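PDB 3IK2: endoglucanase A from Clostridium acetobutylicum, which probably hydrolyses internal beta-1,4-glucosidic bonds in cellulose and related glucans, as an endoglucanase of glycoside hydrolase family 44. Local coordinates for residues M1-I7 and I454-V460; S410-D414 and M441-V445. All coordinates share one frame; numbering follows the deposited sequence.

Interaction 1 (M1-I7 and I454-V460); sequences MDVNVNI and INFNFNV
M1, V3, V5 and I7 exchange six main-chain hydrogen bonds with N455, N457 and N459, the regular pattern of a parallel strand pair. N455 N reaches M1 O nearly along the C=O axis, and N457 N gives V3 O an almost straight bond. Side-chain bonds run beside them on the face bearing D2, N4 and N6. N455 ND2 meets D2 OD1 at 3.0 Å, with the oxygen in the plane of the amide while the carboxylate is turned 79° against that amide. The two asparagine pairs behind it are looser: N457 ND2 to N4 OD1 is weak and long at 3.4 Å, and N459 ND2 to N6 OD1, though 2.7 Å, is weak because it is strongly bent (125°).

The other face is apolar. V5 carries CG1 anti to its backbone N (chi1 -179°), which sets CG2 on the side of F456, where it meets CD1 at the ring edge, 3.7 Å away. V5 CB lies 3.7 Å from F458 CD1, the two side chains running alongside each other. Within the same strand, the methyl I454 CG2 sits over the centre of one face of the F456 ring, 3.6 Å above its plane. Strand 415-421 flanks 1-7, and 494-499 flanks 454-460. The chain's first residues thus enter the C-terminal beta domain and make with 454-461 the one parallel pairing of an otherwise antiparallel sheet.

Interaction 2 (S410-D414 and M441-V445); sequences SKYGD and MDIIV
Y412 rests its ring obliquely on two side chains of strand 440-447, D442 and I444, and this apolar contact carries most of the interaction. CE1 of Y412 comes to 3.5 Å from I444 CG1, and CD1 of Y412 lies 3.7 Å from D442 CB, so the CD1-CE1 bond of the ring spans two residues that point the same way from the strand. The tyrosine reaches them because its CG stands anti to the backbone N (chi1 -161°), which carries the ring across the strand, past D442 in the direction opposite to the aspartate side chain. The ring and carboxylate planes are 55° apart. Y402 of helix 393-403 adds an edge-to-face contact with the Y412 ring.

Polar groups approach without bonding across the pair. D442 OD2 is 3.7 Å from G413 N and 3.9 Å from K411 O. The carboxylate has its partner in another strand: OD1 of D442 is hydrogen-bonded to H506 NE2, which would fix its rotation, while K440 makes only a long, weak ion pair with OD2. G413 N has a weak hydrogen bond to S432 OG.

I444 also touches L401 and Y402, so the same face of the strand meets both the loop and the helix before it. The contact belongs to the interface at which the helix and linker following the eighth strand of the TIM barrel pack on the C-terminal beta sheet.

Overall arrangement
Strand 440-447 shows how one beta strand can serve two surroundings. D442 and I444 face the barrel side, where interaction 2 is buried beneath a loop. M441, I443 and V445 face the other way and pack on interaction 1: I7 CD1 is 3.8 Å from I443 CD1, and F456 CZ is 3.5 Å from V445 CG1. The centres of the two contacts are about 17 Å apart. Interaction 1, farther from the chain's centre, is held by regular main-chain bonds and splits into a more exposed polar face, mostly asparagine, and a buried apolar one. Interaction 2 has no hydrogen bond across its segments and depends on a tyrosine ring for its fit.

Interaction 1 (M1-I7 and I454-V460)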
loop_
_atom_site.group_PDB
_atom_site.type_symbol
_atom_site.label_atom_id
_atom_site.label_comp_id
_atom_site.label_asym_id
_atom_site.label_seq_id
_atom_site.Cartn_x
_atom_site.Cartn_y
_atom_site.Cartn_z
ATOM N N MET A 1 13.585 -23.073 -21.521
ATOM C CA MET A 1 12.624 -22.554 -22.558
ATOM C C MET A 1 13.139 -21.208 -23.053
ATOM O O MET A 1 14.006 -20.607 -22.428
ATOM C CB MET A 1 11.196 -22.444 -21.987
ATOM C CG MET A 1 10.958 -21.282 -21.012
ATOM S SD MET A 1 9.438 -21.349 -19.979
ATOM C CE MET A 1 9.933 -22.537 -18.734
ATOM N N ASP A 2 12.649 -20.751 -24.190
ATOM C CA ASP A 2 13.060 -19.459 -24.706
ATOM C C ASP A 2 11.889 -18.513 -24.594
ATOM O O ASP A 2 10.743 -18.876 -24.892
ATOM C CB ASP A 2 13.501 -19.564 -26.159
ATOM C CG ASP A 2 14.830 -20.312 -26.331
ATOM O OD1 ASP A 2 15.397 -20.867 -25.352
ATOM O OD2 ASP A 2 15.315 -20.343 -27.478
ATOM N N VAL A 3 12.181 -17.294 -24.164
ATOM C CA VAL A 3 11.175 -16.276 -24.006
ATOM C C VAL A 3 11.723 -15.015 -24.675
ATOM O O VAL A 3 12.872 -14.639 -24.436
ATOM C CB VAL A 3 10.882 -16.057 -22.469
ATOM C CG1 VAL A 3 10.036 -14.801 -22.215
ATOM C CG2 VAL A 3 10.239 -17.320 -21.852
ATOM N N ASN A 4 10.923 -14.381 -25.528
ATOM C CA ASN A 4 11.312 -13.103 -26.142
ATOM C C ASN A 4 10.835 -11.938 -25.300
ATOM O O ASN A 4 9.729 -11.963 -24.777
ATOM C CB ASN A 4 10.759 -12.974 -27.573
ATOM C CG ASN A 4 11.206 -14.131 -28.478
ATOM O OD1 ASN A 4 12.382 -14.517 -28.476
ATOM N ND2 ASN A 4 10.256 -14.694 -29.255
ATOM N N VAL A 5 11.677 -10.914 -25.172
ATOM C CA VAL A 5 11.301 -9.688 -24.482
ATOM C C VAL A 5 11.594 -8.518 -25.391
ATOM O O VAL A 5 12.753 -8.222 -25.696
ATOM C CB VAL A 5 12.095 -9.499 -23.187
ATOM C CG1 VAL A 5 11.652 -8.175 -22.428
ATOM C CG2 VAL A 5 11.987 -10.764 -22.317
ATOM N N ASN A 6 10.518 -7.845 -25.776
ATOM C CA ASN A 6 10.552 -6.692 -26.649
ATOM C C ASN A 6 10.350 -5.391 -25.867
ATOM O O ASN A 6 9.245 -5.106 -25.345
ATOM C CB ASN A 6 9.491 -6.847 -27.743
ATOM C CG ASN A 6 9.757 -8.049 -28.649
ATOM O OD1 ASN A 6 10.904 -8.406 -28.919
ATOM N ND2 ASN A 6 8.689 -8.667 -29.140
ATOM N N ILE A 7 11.428 -4.614 -25.778
ATOM C CA ILE A 7 11.401 -3.320 -25.096
ATOM C C ILE A 7 11.381 -2.174 -26.126
ATOM O O ILE A 7 12.112 -2.193 -27.114
ATOM C CB ILE A 7 12.593 -3.194 -24.058
ATOM C CG1 ILE A 7 12.494 -4.314 -23.015
ATOM C CG2 ILE A 7 12.616 -1.843 -23.357
ATOM C CD1 ILE A 7 13.796 -4.629 -22.285
ATOM N N ILE A 454 15.103 -20.124 -18.056
ATOM C CA ILE A 454 14.631 -19.419 -19.224
ATOM C C ILE A 454 15.765 -18.680 -19.911
ATOM O O ILE A 454 16.515 -17.919 -19.282
ATOM C CB ILE A 454 13.481 -18.376 -18.915
ATOM C CG1 ILE A 454 12.259 -19.020 -18.257
ATOM C CG2 ILE A 454 13.020 -17.731 -20.226
ATOM C CD1 ILE A 454 11.173 -17.976 -17.832
ATOM N N ASN A 455 15.869 -18.917 -21.208
ATOM C CA ASN A 455 16.679 -18.096 -22.090
ATOM C C ASN A 455 15.883 -16.902 -22.542
ATOM O O ASN A 455 14.919 -17.026 -23.291
ATOM C CB ASN A 455 17.154 -18.897 -23.302
ATOM C CG ASN A 455 18.013 -20.083 -22.894
ATOM O OD1 ASN A 455 19.026 -19.919 -22.194
ATOM N ND2 ASN A 455 17.582 -21.297 -23.280
ATOM N N PHE A 456 16.269 -15.737 -22.051
ATOM C CA PHE A 456 15.561 -14.538 -22.407
ATOM C C PHE A 456 16.303 -13.921 -23.560
ATOM O O PHE A 456 17.491 -13.640 -23.459
ATOM C CB PHE A 456 15.493 -13.555 -21.236
ATOM C CG PHE A 456 14.514 -13.933 -20.171
ATOM C CD1 PHE A 456 13.159 -13.586 -20.298
ATOM C CD2 PHE A 456 14.942 -14.597 -19.021
ATOM C CE1 PHE A 456 12.244 -13.913 -19.308
ATOM C CE2 PHE A 456 14.022 -14.930 -18.014
ATOM C CZ PHE A 456 12.681 -14.587 -18.157
ATOM N N ASN A 457 15.578 -13.710 -24.644
ATOM C CA ASN A 457 16.090 -13.032 -25.816
ATOM C C ASN A 457 15.515 -11.620 -25.826
ATOM O O ASN A 457 14.318 -11.443 -25.990
ATOM C CB ASN A 457 15.701 -13.837 -27.070
ATOM C CG ASN A 457 16.011 -15.322 -26.918
ATOM O OD1 ASN A 457 17.133 -15.696 -26.542
ATOM N ND2 ASN A 457 15.017 -16.180 -27.176
ATOM N N PHE A 458 16.373 -10.622 -25.608
ATOM C CA PHE A 458 15.942 -9.256 -25.435
ATOM C C PHE A 458 16.104 -8.478 -26.700
ATOM O O PHE A 458 17.176 -8.486 -27.308
ATOM C CB PHE A 458 16.742 -8.530 -24.329
ATOM C CG PHE A 458 16.504 -9.068 -22.931
ATOM C CD1 PHE A 458 15.519 -8.513 -22.119
ATOM C CD2 PHE A 458 17.285 -10.120 -22.427
ATOM C CE1 PHE A 458 15.293 -9.012 -20.819
ATOM C CE2 PHE A 458 17.078 -10.625 -21.143
ATOM C CZ PHE A 458 16.061 -10.070 -20.336
ATOM N N ASN A 459 15.056 -7.735 -27.048
ATOM C CA ASN A 459 15.106 -6.823 -28.179
ATOM C C ASN A 459 14.742 -5.435 -27.714
ATOM O O ASN A 459 13.566 -5.140 -27.493
ATOM C CB ASN A 459 14.127 -7.274 -29.268
ATOM C CG ASN A 459 14.216 -8.760 -29.540
ATOM O OD1 ASN A 459 15.104 -9.202 -30.290
ATOM N ND2 ASN A 459 13.310 -9.558 -28.908
ATOM N N VAL A 460 15.747 -4.577 -27.578
ATOM C CA VAL A 460 15.524 -3.216 -27.128
ATOM C C VAL A 460 15.424 -2.272 -28.331
ATOM O O VAL A 460 16.399 -2.035 -29.053
ATOM C CB VAL A 460 16.620 -2.760 -26.154
ATOM C CG1 VAL A 460 16.335 -1.384 -25.653
ATOM C CG2 VAL A 460 16.744 -3.747 -24.999
#

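Interaction 2 (S410-D414 and M441-V445)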
loop_
_atom_site.group_PDB
_atom_site.type_symbol
_atom_site.label_atom_id
_atom_site.label_comp_id
_atom_site.label_asym_id
_atom_site.label_seq_id
_atom_site.Cartn_x
_atom_site.Cartn_y
_atom_site.Cartn_z
ATOM N N SER A 410 21.744 2.464 -5.475
ATOM C CA SER A 410 21.367 2.612 -6.884
ATOM C C SER A 410 19.915 2.142 -7.012
ATOM O O SER A 410 19.500 1.154 -6.381
ATOM C CB SER A 410 22.221 1.750 -7.824
ATOM O OG SER A 410 23.600 1.978 -7.691
ATOM N N LYS A 411 19.151 2.836 -7.830
ATOM C CA LYS A 411 17.737 2.547 -7.889
ATOM C C LYS A 411 17.173 2.339 -9.282
ATOM O O LYS A 411 17.795 2.672 -10.290
ATOM C CB LYS A 411 16.948 3.622 -7.152
ATOM C CG LYS A 411 17.269 5.030 -7.539
ATOM C CD LYS A 411 16.734 5.940 -6.475
ATOM C CE LYS A 411 16.079 7.164 -7.085
ATOM N NZ LYS A 411 17.050 7.974 -7.868
ATOM N N TYR A 412 15.998 1.745 -9.297
ATOM C CA TYR A 412 15.180 1.554 -10.478
ATOM C C TYR A 412 14.849 2.904 -11.144
ATOM O O TYR A 412 14.979 3.962 -10.513
ATOM C CB TYR A 412 13.916 0.780 -10.058
ATOM C CG TYR A 412 13.207 0.127 -11.213
ATOM C CD1 TYR A 412 13.835 -0.855 -11.961
ATOM C CD2 TYR A 412 11.923 0.520 -11.576
ATOM C CE1 TYR A 412 13.218 -1.440 -13.043
ATOM C CE2 TYR A 412 11.285 -0.075 -12.660
ATOM C CZ TYR A 412 11.938 -1.061 -13.372
ATOM O OH TYR A 412 11.331 -1.652 -14.445
ATOM N N GLY A 413 14.453 2.881 -12.413
ATOM C CA GLY A 413 14.098 4.110 -13.147
ATOM C C GLY A 413 12.766 4.708 -12.697
ATOM O O GLY A 413 12.008 4.063 -12.013
ATOM N N ASP A 414 12.492 5.936 -13.106
ATOM C CA ASP A 414 11.291 6.662 -12.731
ATOM C C ASP A 414 10.239 6.634 -13.843
ATOM O O ASP A 414 9.139 7.142 -13.671
ATOM C CB ASP A 414 11.639 8.113 -12.362
ATOM C CG ASP A 414 12.344 8.862 -13.494
ATOM O OD1 ASP A 414 12.488 8.331 -14.618
ATOM O OD2 ASP A 414 12.774 10.006 -13.267
ATOM N N MET A 441 19.247 2.061 -18.705
ATOM C CA MET A 441 17.966 1.401 -18.656
ATOM C C MET A 441 17.990 0.307 -17.594
ATOM O O MET A 441 18.982 -0.404 -17.456
ATOM C CB MET A 441 17.593 0.806 -20.022
ATOM C CG MET A 441 16.383 -0.101 -19.895
ATOM S SD MET A 441 15.754 -0.825 -21.365
ATOM C CE MET A 441 17.206 -1.269 -22.280
ATOM N N ASP A 442 16.888 0.190 -16.852
ATOM C CA ASP A 442 16.769 -0.760 -15.749
ATOM C C ASP A 442 15.701 -1.752 -16.108
ATOM O O ASP A 442 14.645 -1.365 -16.608
ATOM C CB ASP A 442 16.411 -0.062 -14.440
ATOM C CG ASP A 442 17.584 0.691 -13.855
ATOM O OD1 ASP A 442 18.434 0.083 -13.177
ATOM O OD2 ASP A 442 17.649 1.907 -14.094
ATOM N N ILE A 443 16.001 -3.036 -15.906
ATOM C CA ILE A 443 15.065 -4.084 -16.270
ATOM C C ILE A 443 14.921 -5.022 -15.081
ATOM O O ILE A 443 15.918 -5.449 -14.501
ATOM C CB ILE A 443 15.509 -4.853 -17.537
ATOM C CG1 ILE A 443 15.833 -3.886 -18.679
ATOM C CG2 ILE A 443 14.418 -5.796 -18.000
ATOM C CD1 ILE A 443 16.659 -4.514 -19.807
ATOM N N ILE A 444 13.680 -5.312 -14.708
ATOM C CA ILE A 444 13.395 -6.401 -13.763
ATOM C C ILE A 444 12.914 -7.601 -14.544
ATOM O O ILE A 444 11.977 -7.505 -15.358
ATOM C CB ILE A 444 12.316 -6.013 -12.697
ATOM C CG1 ILE A 444 12.721 -4.751 -11.951
ATOM C CG2 ILE A 444 12.060 -7.183 -11.686
ATOM C CD1 ILE A 444 13.957 -4.913 -11.071
ATOM N N VAL A 445 13.566 -8.736 -14.302
ATOM C CA VAL A 445 13.222 -9.977 -14.974
ATOM C C VAL A 445 13.186 -11.083 -13.932
ATOM O O VAL A 445 14.145 -11.259 -13.170
ATOM C CB VAL A 445 14.240 -10.312 -16.125
ATOM C CG1 VAL A 445 13.834 -11.557 -16.842
ATOM C CG2 VAL A 445 14.271 -9.199 -17.133
#